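Local coordinates for putative NAD(P)H-flavin oxidoreductase (Neisseria meningitidis serogroup A / serotype 4A, PDB 6WT2), which probably uses bound FMN to reduce nitro compounds such as chloramphenicol at the expense of NAD(P)H, as a dimeric member of the nitroreductase family, at residues F101-E104 / S105-R109; Q125-A129 / D130-I134; A140-D143 / W144-Q148. All coordinates share one frame; numbering follows the deposited sequence.

Interaction 1 (F101-E104 / S105-R109); sequences FMLE and SLKRR. With NIO (nicotinic acid), chain E; FMN (flavin mononucleotide), chain K.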
loop_
_atom_site.group_PDB
_atom_site.type_symbol
_atom_site.label_atom_id
_atom_site.label_comp_id
_atom_site.label_asym_id
_atom_site.label_seq_id
_atom_site.Cartn_x
_atom_site.Cartn_y
_atom_site.Cartn_z
ATOM N N PHE A 101 7.504 -5.372 -20.441
ATOM C CA PHE A 101 7.372 -4.354 -19.408
ATOM C C PHE A 101 8.362 -4.586 -18.278
ATOM O O PHE A 101 8.952 -3.630 -17.754
ATOM C CB PHE A 101 5.937 -4.331 -18.880
ATOM C CG PHE A 101 5.724 -3.354 -17.746
ATOM C CD1 PHE A 101 5.369 -2.036 -18.012
ATOM C CD2 PHE A 101 5.892 -3.749 -16.428
ATOM C CE1 PHE A 101 5.181 -1.132 -16.984
ATOM C CE2 PHE A 101 5.698 -2.847 -15.385
ATOM C CZ PHE A 101 5.349 -1.538 -15.663
HETATM N N MSE A 102 8.551 -5.841 -17.883
HETATM C CA MSE A 102 9.498 -6.169 -16.825
HETATM C C MSE A 102 10.936 -6.009 -17.305
HETATM O O MSE A 102 11.801 -5.595 -16.535
HETATM C CB MSE A 102 9.255 -7.587 -16.309
HETATM C CG MSE A 102 7.930 -7.730 -15.527
HETATM SE SE MSE A 102 7.942 -6.683 -13.884
HETATM C CE MSE A 102 9.667 -7.277 -13.267
ATOM N N LEU A 103 11.186 -6.320 -18.582
ATOM C CA LEU A 103 12.512 -6.074 -19.143
ATOM C C LEU A 103 12.891 -4.603 -19.013
ATOM O O LEU A 103 14.011 -4.273 -18.611
ATOM C CB LEU A 103 12.557 -6.511 -20.611
ATOM C CG LEU A 103 13.942 -6.376 -21.233
ATOM C CD1 LEU A 103 14.918 -7.285 -20.502
ATOM C CD2 LEU A 103 13.907 -6.687 -22.733
ATOM N N GLU A 104 11.948 -3.705 -19.304
ATOM C CA GLU A 104 12.225 -2.276 -19.215
ATOM C C GLU A 104 12.532 -1.859 -17.780
ATOM O O GLU A 104 13.454 -1.065 -17.542
ATOM C CB GLU A 104 11.042 -1.481 -19.787
ATOM C CG GLU A 104 11.212 0.041 -19.797
ATOM C CD GLU A 104 12.103 0.566 -20.939
ATOM O OE1 GLU A 104 12.806 -0.232 -21.613
ATOM O OE2 GLU A 104 12.097 1.798 -21.160
ATOM N N SER A 105 11.781 -2.391 -16.802
ATOM C CA SER A 105 12.032 -2.017 -15.417
ATOM C C SER A 105 13.386 -2.529 -14.950
ATOM O O SER A 105 14.065 -1.851 -14.177
ATOM C CB SER A 105 10.909 -2.526 -14.504
ATOM O OG SER A 105 10.946 -3.938 -14.370
ATOM N N LEU A 106 13.815 -3.688 -15.458
ATOM C CA LEU A 106 15.122 -4.235 -15.107
ATOM C C LEU A 106 16.258 -3.372 -15.640
ATOM O O LEU A 106 17.256 -3.151 -14.947
ATOM C CB LEU A 106 15.251 -5.652 -15.652
ATOM C CG LEU A 106 16.636 -6.263 -15.442
ATOM C CD1 LEU A 106 16.976 -6.264 -13.969
ATOM C CD2 LEU A 106 16.700 -7.685 -15.995
ATOM N N LYS A 107 16.151 -2.905 -16.885
ATOM C CA LYS A 107 17.172 -2.004 -17.390
ATOM C C LYS A 107 17.190 -0.704 -16.601
ATOM O O LYS A 107 18.256 -0.113 -16.406
ATOM C CB LYS A 107 16.946 -1.748 -18.881
ATOM C CG LYS A 107 16.983 -3.037 -19.693
ATOM C CD LYS A 107 17.127 -2.784 -21.174
ATOM C CE LYS A 107 15.819 -2.435 -21.829
ATOM N NZ LYS A 107 15.931 -2.613 -23.337
ATOM N N ARG A 108 16.023 -0.248 -16.134
ATOM C CA ARG A 108 15.955 0.979 -15.352
ATOM C C ARG A 108 16.607 0.818 -13.980
ATOM O O ARG A 108 17.008 1.824 -13.379
ATOM C CB ARG A 108 14.494 1.423 -15.208
ATOM C CG ARG A 108 14.293 2.891 -14.835
ATOM C CD ARG A 108 12.833 3.327 -15.050
ATOM N NE ARG A 108 11.921 2.466 -14.312
ATOM C CZ ARG A 108 11.022 1.669 -14.877
ATOM N NH1 ARG A 108 10.883 1.643 -16.207
ATOM N NH2 ARG A 108 10.251 0.914 -14.103
ATOM N N ARG A 109 16.720 -0.419 -13.473
ATOM C CA ARG A 109 17.531 -0.696 -12.288
ATOM C C ARG A 109 19.023 -0.659 -12.576
ATOM O O ARG A 109 19.822 -0.832 -11.652
ATOM C CB ARG A 109 17.187 -2.063 -11.700
ATOM C CG ARG A 109 15.742 -2.244 -11.350
ATOM C CD ARG A 109 15.539 -3.525 -10.559
ATOM N NE ARG A 109 16.067 -3.413 -9.201
ATOM C CZ ARG A 109 15.919 -4.343 -8.257
ATOM N NH1 ARG A 109 15.281 -5.475 -8.524
ATOM N NH2 ARG A 109 16.425 -4.142 -7.049
HETATM N N NIO E . 13.810 -10.282 -4.461
HETATM C C1 NIO E . 14.222 -9.047 -4.784
HETATM C C2 NIO E . 13.303 -8.031 -5.008
HETATM C C3 NIO E . 11.942 -8.294 -4.904
HETATM C C4 NIO E . 11.540 -9.581 -4.582
HETATM C C5 NIO E . 12.503 -10.563 -4.362
HETATM C C6 NIO E . 13.779 -6.652 -5.376
HETATM O O1 NIO E . 12.945 -5.725 -5.400
HETATM O O2 NIO E . 14.991 -6.472 -5.659
HETATM N N1 FMN K . 14.383 -5.408 -2.078
HETATM C C2 FMN K . 15.143 -6.479 -1.715
HETATM O O2 FMN K . 16.382 -6.344 -1.732
HETATM N N3 FMN K . 14.625 -7.697 -1.478
HETATM C C4 FMN K . 13.297 -7.921 -1.491
HETATM O O4 FMN K . 12.809 -9.022 -1.168
HETATM C C4A FMN K . 12.408 -6.793 -1.810
HETATM N N5 FMN K . 11.089 -6.987 -1.996
HETATM C C5A FMN K . 10.284 -5.924 -2.184
HETATM C C6 FMN K . 8.913 -6.079 -1.991
HETATM C C7 FMN K . 8.088 -4.992 -2.223
HETATM C C7M FMN K . 6.608 -5.142 -2.012
HETATM C C8 FMN K . 8.679 -3.648 -2.442
HETATM C C8M FMN K . 7.812 -2.422 -2.572
HETATM C C9 FMN K . 10.048 -3.495 -2.628
HETATM C C9A FMN K . 10.868 -4.571 -2.407
HETATM N N10 FMN K . 12.264 -4.408 -2.497
HETATM C C10 FMN K . 13.056 -5.524 -2.201
HETATM C "C1'" FMN K . 12.865 -3.092 -2.738
HETATM C "C2'" FMN K . 12.772 -2.701 -4.227
HETATM O "O2'" FMN K . 13.770 -3.408 -4.973
HETATM C "C3'" FMN K . 13.013 -1.209 -4.335
HETATM O "O3'" FMN K . 11.918 -0.539 -3.705
HETATM C "C4'" FMN K . 13.110 -0.728 -5.784
HETATM O "O4'" FMN K . 14.193 -1.436 -6.401
HETATM C "C5'" FMN K . 13.369 0.772 -5.823
HETATM O "O5'" FMN K . 14.462 1.083 -4.956
HETATM P P FMN K . 14.267 2.207 -3.821
HETATM O O1P FMN K . 13.809 3.426 -4.567
HETATM O O2P FMN K . 15.605 2.305 -3.146
HETATM O O3P FMN K . 13.205 1.578 -2.935
HETATM O O HOH W 1 11.251 3.125 -18.784
HETATM O O HOH W 2 12.992 -2.582 -22.851
#
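Ser-105, Leu-106, Lys-107 and Arg-108 each donate their backbone N-H to the carbonyl four residues earlier, Phe-101 to Glu-104, the regular i to i+4 pattern of an alpha-helix. Met-102 O carries a second bond: Ser-105 OG reaches it at 2.9 Å, on the same face of the carbonyl plane as Leu-106 N. A serine suits this buried turn because its hydroxyl, at chi1 70°, folds back onto the helix and finds its partner there. The methyl CE of selenomethionine Met-102 lies 3.7 Å from that OG. On the outer surface Glu-104 makes no direct salt bridge to Lys-107 or Arg-108; waters stand between them. One water joins Glu-104 OE2 to Arg-108 NH1, and another joins OE1 to Lys-107 NZ, the bond between that water and NZ being weak. Arg-108 has its direct salt bridge elsewhere, with Glu-53. At the C-terminal end of the helix, Arg-109 directs the edge of its guanidinium at nicotinic acid, and NH1 and NH2 both donate to O2, NH1 at 3.0 Å. Tyr-124 OH also bonds Arg-109 NH1. FMN O4' lies over one guanidinium face. Helix 100-108 thus ends by placing an arginine in the pocket shared by nicotinic acid and flavin.

Interaction 2 (Q125-A129 / D130-I134); sequences QAFQA and DDIKI. With NIO (nicotinic acid), chain E.
Phe-127 and Ile-132 meet where helix 114-131 runs out, the phenyl ring lying between the isoleucine and nicotinic acid. From CB the Phe-127 side chain leaves with CG anti to the backbone N (chi1 166°). CD1 then passes 4.1 Å from Asp-131 CB and also approaches the ligand's C5. Farther out, CE1 and CE2 both lie near Ile-132 CG2, with nicotinic acid C4 on the other face, and the tip, CZ, comes within 3.7 Å of that same methyl. The methyl makes a CH-pi contact, its carbon 4.0 Å from the ring centroid, while the ligand's C4 sits over the centre of the opposite face. A flat aromatic residue suits this place because it can offer one face to the ligand and the other to the protein.

The backbone beneath widens into a pi-type turn. Phe-127 O accepts from Ile-132 N, almost straight at 168°, and also from Asp-131 N, which stands above the carbonyl plane. Ile-134 N then returns to Gln-128 O at 2.9 Å, beyond Lys-133 with its positive phi; this closes the helix end. Ile-134 CD1 crosses the Gln-128 side chain near CG and NE2, and the amide is anchored to Ala-95 O.

The helix end is shared with the dimer partner, since Asp-131 OD2 accepts from Trp-74 of the second subunit and Ile-132 packs on its Tyr-175. Within the chain, Phe-127, Gln-128 and Ile-134 all lean on Trp-144 of helix 138-162, the next helix along.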
loop_
_atom_site.group_PDB
_atom_site.type_symbol
_atom_site.label_atom_id
_atom_site.label_comp_id
_atom_site.label_asym_id
_atom_site.label_seq_id
_atom_site.Cartn_x
_atom_site.Cartn_y
_atom_site.Cartn_z
ATOM N N GLN A 125 12.107 -15.149 -12.198
ATOM C CA GLN A 125 11.264 -16.295 -12.519
ATOM C C GLN A 125 11.059 -17.184 -11.301
ATOM O O GLN A 125 9.939 -17.617 -11.019
ATOM C CB GLN A 125 11.870 -17.109 -13.661
ATOM C CG GLN A 125 11.207 -18.466 -13.814
ATOM C CD GLN A 125 11.465 -19.109 -15.149
ATOM O OE1 GLN A 125 12.359 -18.699 -15.886
ATOM N NE2 GLN A 125 10.674 -20.124 -15.477
ATOM N N ALA A 126 12.145 -17.496 -10.592
ATOM C CA ALA A 126 12.054 -18.339 -9.408
ATOM C C ALA A 126 11.220 -17.668 -8.330
ATOM O O ALA A 126 10.392 -18.317 -7.678
ATOM C CB ALA A 126 13.454 -18.655 -8.886
ATOM N N PHE A 127 11.416 -16.360 -8.144
ATOM C CA PHE A 127 10.603 -15.603 -7.198
ATOM C C PHE A 127 9.124 -15.740 -7.530
ATOM O O PHE A 127 8.306 -16.092 -6.673
ATOM C CB PHE A 127 11.026 -14.127 -7.218
ATOM C CG PHE A 127 10.049 -13.212 -6.531
ATOM C CD1 PHE A 127 9.863 -13.284 -5.165
ATOM C CD2 PHE A 127 9.320 -12.283 -7.249
ATOM C CE1 PHE A 127 8.948 -12.444 -4.514
ATOM C CE2 PHE A 127 8.403 -11.444 -6.612
ATOM C CZ PHE A 127 8.222 -11.525 -5.243
ATOM N N GLN A 128 8.770 -15.496 -8.791
ATOM C CA GLN A 128 7.367 -15.503 -9.183
ATOM C C GLN A 128 6.792 -16.911 -9.221
ATOM O O GLN A 128 5.613 -17.106 -8.919
ATOM C CB GLN A 128 7.210 -14.837 -10.543
ATOM C CG GLN A 128 7.407 -13.348 -10.508
ATOM C CD GLN A 128 7.006 -12.724 -11.816
ATOM O OE1 GLN A 128 7.163 -13.342 -12.868
ATOM N NE2 GLN A 128 6.464 -11.513 -11.766
ATOM N N ALA A 129 7.589 -17.899 -9.624
ATOM C CA ALA A 129 7.041 -19.245 -9.758
ATOM C C ALA A 129 6.997 -19.987 -8.425
ATOM O O ALA A 129 6.038 -20.717 -8.160
ATOM C CB ALA A 129 7.849 -20.047 -10.779
ATOM N N ASP A 130 8.009 -19.805 -7.575
ATOM C CA ASP A 130 8.236 -20.682 -6.431
ATOM C C ASP A 130 8.047 -20.018 -5.074
ATOM O O ASP A 130 7.644 -20.699 -4.125
ATOM C CB ASP A 130 9.656 -21.265 -6.479
ATOM C CG ASP A 130 9.880 -22.180 -7.671
ATOM O OD1 ASP A 130 8.887 -22.724 -8.198
ATOM O OD2 ASP A 130 11.053 -22.368 -8.070
ATOM N N ASP A 131 8.340 -18.722 -4.947
ATOM C CA ASP A 131 8.305 -18.075 -3.638
ATOM C C ASP A 131 6.944 -17.454 -3.352
ATOM O O ASP A 131 6.286 -17.811 -2.371
ATOM C CB ASP A 131 9.406 -17.018 -3.531
ATOM C CG ASP A 131 10.792 -17.623 -3.496
ATOM O OD1 ASP A 131 10.949 -18.720 -2.915
ATOM O OD2 ASP A 131 11.722 -17.003 -4.060
ATOM N N ILE A 132 6.513 -16.518 -4.195
ATOM C CA ILE A 132 5.211 -15.896 -3.995
ATOM C C ILE A 132 4.134 -16.594 -4.820
ATOM O O ILE A 132 2.944 -16.408 -4.544
ATOM C CB ILE A 132 5.307 -14.386 -4.292
ATOM C CG1 ILE A 132 4.095 -13.627 -3.761
ATOM C CG2 ILE A 132 5.574 -14.102 -5.813
ATOM C CD1 ILE A 132 4.357 -12.138 -3.620
ATOM N N LYS A 133 4.523 -17.395 -5.818
ATOM C CA LYS A 133 3.633 -18.324 -6.523
ATOM C C LYS A 133 2.468 -17.589 -7.194
ATOM O O LYS A 133 1.301 -17.757 -6.841
ATOM C CB LYS A 133 3.110 -19.405 -5.569
ATOM C CG LYS A 133 4.161 -20.387 -5.107
ATOM C CD LYS A 133 3.524 -21.601 -4.456
ATOM C CE LYS A 133 4.339 -22.841 -4.753
ATOM N NZ LYS A 133 4.633 -22.931 -6.214
ATOM N N ILE A 134 2.813 -16.787 -8.200
ATOM C CA ILE A 134 1.819 -16.000 -8.918
ATOM C C ILE A 134 1.816 -16.290 -10.417
ATOM O O ILE A 134 1.145 -15.590 -11.170
ATOM C CB ILE A 134 2.008 -14.491 -8.658
ATOM C CG1 ILE A 134 3.424 -14.042 -9.065
ATOM C CG2 ILE A 134 1.687 -14.146 -7.210
ATOM C CD1 ILE A 134 3.657 -12.541 -8.937
HETATM N N NIO E . 13.810 -10.282 -4.461
HETATM C C1 NIO E . 14.222 -9.047 -4.784
HETATM C C2 NIO E . 13.303 -8.031 -5.008
HETATM C C3 NIO E . 11.942 -8.294 -4.904
HETATM C C4 NIO E . 11.540 -9.581 -4.582
HETATM C C5 NIO E . 12.503 -10.563 -4.362
HETATM C C6 NIO E . 13.779 -6.652 -5.376
HETATM O O1 NIO E . 12.945 -5.725 -5.400
HETATM O O2 NIO E . 14.991 -6.472 -5.659
#

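Interaction 3 (A140-D143 / W144-Q148); sequences ALFD and WCCRQ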
loop_
_atom_site.group_PDB
_atom_site.type_symbol
_atom_site.label_atom_id
_atom_site.label_comp_id
_atom_site.label_asym_id
_atom_site.label_seq_id
_atom_site.Cartn_x
_atom_site.Cartn_y
_atom_site.Cartn_z
ATOM N N ALA A 140 -3.733 -13.717 -9.870
ATOM C CA ALA A 140 -2.733 -13.557 -8.815
ATOM C C ALA A 140 -1.602 -12.647 -9.271
ATOM O O ALA A 140 -1.107 -11.817 -8.498
ATOM C CB ALA A 140 -2.187 -14.919 -8.391
ATOM N N LEU A 141 -1.192 -12.781 -10.533
ATOM C CA LEU A 141 -0.199 -11.879 -11.098
ATOM C C LEU A 141 -0.696 -10.437 -11.104
ATOM O O LEU A 141 0.049 -9.518 -10.746
ATOM C CB LEU A 141 0.154 -12.355 -12.506
ATOM C CG LEU A 141 1.417 -11.939 -13.249
ATOM C CD1 LEU A 141 2.674 -11.884 -12.400
ATOM C CD2 LEU A 141 1.610 -12.947 -14.368
ATOM N N PHE A 142 -1.952 -10.213 -11.511
ATOM C CA PHE A 142 -2.504 -8.860 -11.487
ATOM C C PHE A 142 -2.602 -8.336 -10.056
ATOM O O PHE A 142 -2.283 -7.170 -9.785
ATOM C CB PHE A 142 -3.875 -8.847 -12.177
ATOM C CG PHE A 142 -4.610 -7.526 -12.070
ATOM C CD1 PHE A 142 -4.128 -6.388 -12.703
ATOM C CD2 PHE A 142 -5.795 -7.435 -11.352
ATOM C CE1 PHE A 142 -4.806 -5.180 -12.612
ATOM C CE2 PHE A 142 -6.483 -6.231 -11.259
ATOM C CZ PHE A 142 -5.988 -5.104 -11.880
ATOM N N ASP A 143 -3.029 -9.192 -9.122
ATOM C CA ASP A 143 -3.153 -8.780 -7.725
ATOM C C ASP A 143 -1.800 -8.415 -7.119
ATOM O O ASP A 143 -1.726 -7.511 -6.276
ATOM C CB ASP A 143 -3.842 -9.887 -6.922
ATOM C CG ASP A 143 -5.380 -9.759 -6.938
ATOM O OD1 ASP A 143 -5.899 -8.718 -7.417
ATOM O OD2 ASP A 143 -6.074 -10.694 -6.465
ATOM N N TRP A 144 -0.730 -9.100 -7.536
ATOM C CA TRP A 144 0.624 -8.709 -7.151
ATOM C C TRP A 144 0.910 -7.256 -7.515
ATOM O O TRP A 144 1.382 -6.472 -6.682
ATOM C CB TRP A 144 1.640 -9.645 -7.812
ATOM C CG TRP A 144 3.079 -9.316 -7.507
ATOM C CD1 TRP A 144 3.659 -9.213 -6.272
ATOM C CD2 TRP A 144 4.116 -9.059 -8.461
ATOM N NE1 TRP A 144 5.001 -8.897 -6.403
ATOM C CE2 TRP A 144 5.299 -8.798 -7.738
ATOM C CE3 TRP A 144 4.156 -9.013 -9.861
ATOM C CZ2 TRP A 144 6.509 -8.505 -8.366
ATOM C CZ3 TRP A 144 5.355 -8.714 -10.481
ATOM C CH2 TRP A 144 6.521 -8.474 -9.734
ATOM N N CYS A 145 0.598 -6.861 -8.753
ATOM C CA CYS A 145 0.828 -5.471 -9.139
ATOM C C CYS A 145 -0.093 -4.523 -8.376
ATOM O O CYS A 145 0.342 -3.447 -7.954
ATOM C CB CYS A 145 0.672 -5.315 -10.652
ATOM S SG CYS A 145 1.991 -6.210 -11.536
ATOM N N CYS A 146 -1.362 -4.901 -8.195
ATOM C CA CYS A 146 -2.288 -4.083 -7.401
ATOM C C CYS A 146 -1.747 -3.775 -6.002
ATOM O O CYS A 146 -1.909 -2.655 -5.501
ATOM C CB CYS A 146 -3.650 -4.776 -7.289
ATOM S SG CYS A 146 -4.614 -4.754 -8.845
ATOM N N ARG A 147 -1.111 -4.752 -5.352
ATOM C CA ARG A 147 -0.542 -4.490 -4.033
ATOM C C ARG A 147 0.451 -3.337 -4.081
ATOM O O ARG A 147 0.431 -2.450 -3.212
ATOM C CB ARG A 147 0.148 -5.740 -3.471
ATOM C CG ARG A 147 -0.761 -6.934 -3.205
ATOM C CD ARG A 147 0.108 -8.130 -2.860
ATOM N NE ARG A 147 -0.655 -9.331 -2.549
ATOM C CZ ARG A 147 -0.223 -10.273 -1.709
ATOM N NH1 ARG A 147 0.957 -10.127 -1.115
ATOM N NH2 ARG A 147 -0.965 -11.346 -1.462
ATOM N N GLN A 148 1.327 -3.330 -5.091
ATOM C CA GLN A 148 2.292 -2.240 -5.216
ATOM C C GLN A 148 1.589 -0.890 -5.323
ATOM O O GLN A 148 2.035 0.095 -4.721
ATOM C CB GLN A 148 3.213 -2.467 -6.427
ATOM C CG GLN A 148 3.689 -3.923 -6.657
ATOM C CD GLN A 148 4.398 -4.531 -5.450
ATOM O OE1 GLN A 148 5.248 -3.894 -4.818
ATOM N NE2 GLN A 148 4.056 -5.779 -5.135
#
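The Phe-142 ring carries Cys-146 SG over one face, one helical turn on. The sulfur is 3.6 Å from the ring centroid, 23° off the normal, and is displaced toward the rim, where CZ is its nearest ring atom at 3.3 Å: a sulfur-aromatic contact. With CG anti to the backbone N (chi1 173°), Phe-142 brings its ring against the sulfur four residues on; a cysteine is small and polarisable enough to lie against it. The indole of Trp-144 is met differently. Leu-141 CD1 comes to CE3 at 4.1 Å, obliquely to the ring, a plain apolar contact; leucine suits the place as a branched apolar neighbour of the large indole. The indole NE1 donates to Glu-171 OE1 of the second subunit.

Beneath these groups the backbone is alpha-helical. Cys-146 N bonds to Phe-142 O at 2.9 Å, and Arg-147 N bonds to Asp-143 O. Asp-143 and Arg-147 carry opposite charges one turn apart, but each finds its salt bridge across the interface: Asp-143 with Arg-147 of the second subunit, and Arg-147 with Asp-143 of that subunit. Gln-148 NE2 bends back to Trp-144 O at 3.2 Å and is shared with Glu-171 of the second subunit, while OE1 accepts from Ser-49 N beside the flavin.

This part of helix 138-162 is thus buried on several sides: Phe-142, Cys-145 and Cys-146 pack on Ala-91 of strand 85-92, Leu-141 and Trp-144 on helix 114-131, and Asp-143 and Arg-147 against the second subunit.

The three contacts follow one another along the chain, on helices 100-108, 114-131 and 138-162, all parts of the nitroreductase fold. Interactions 1 and 2 have centres about 18 Å apart and do not touch, yet both reach the same nicotinic acid, one at its carboxylate and the other at its ring. Interactions 1 and 3, about 17 Å between centres, do not touch either. Interactions 2 and 3 are closer, about 13 Å between centres, and touch directly through Trp-144. Each contact also meets the second subunit. Successive helices therefore build the ligand pocket and the dimer interface together, in keeping with an FMN site whose residues come from both chains.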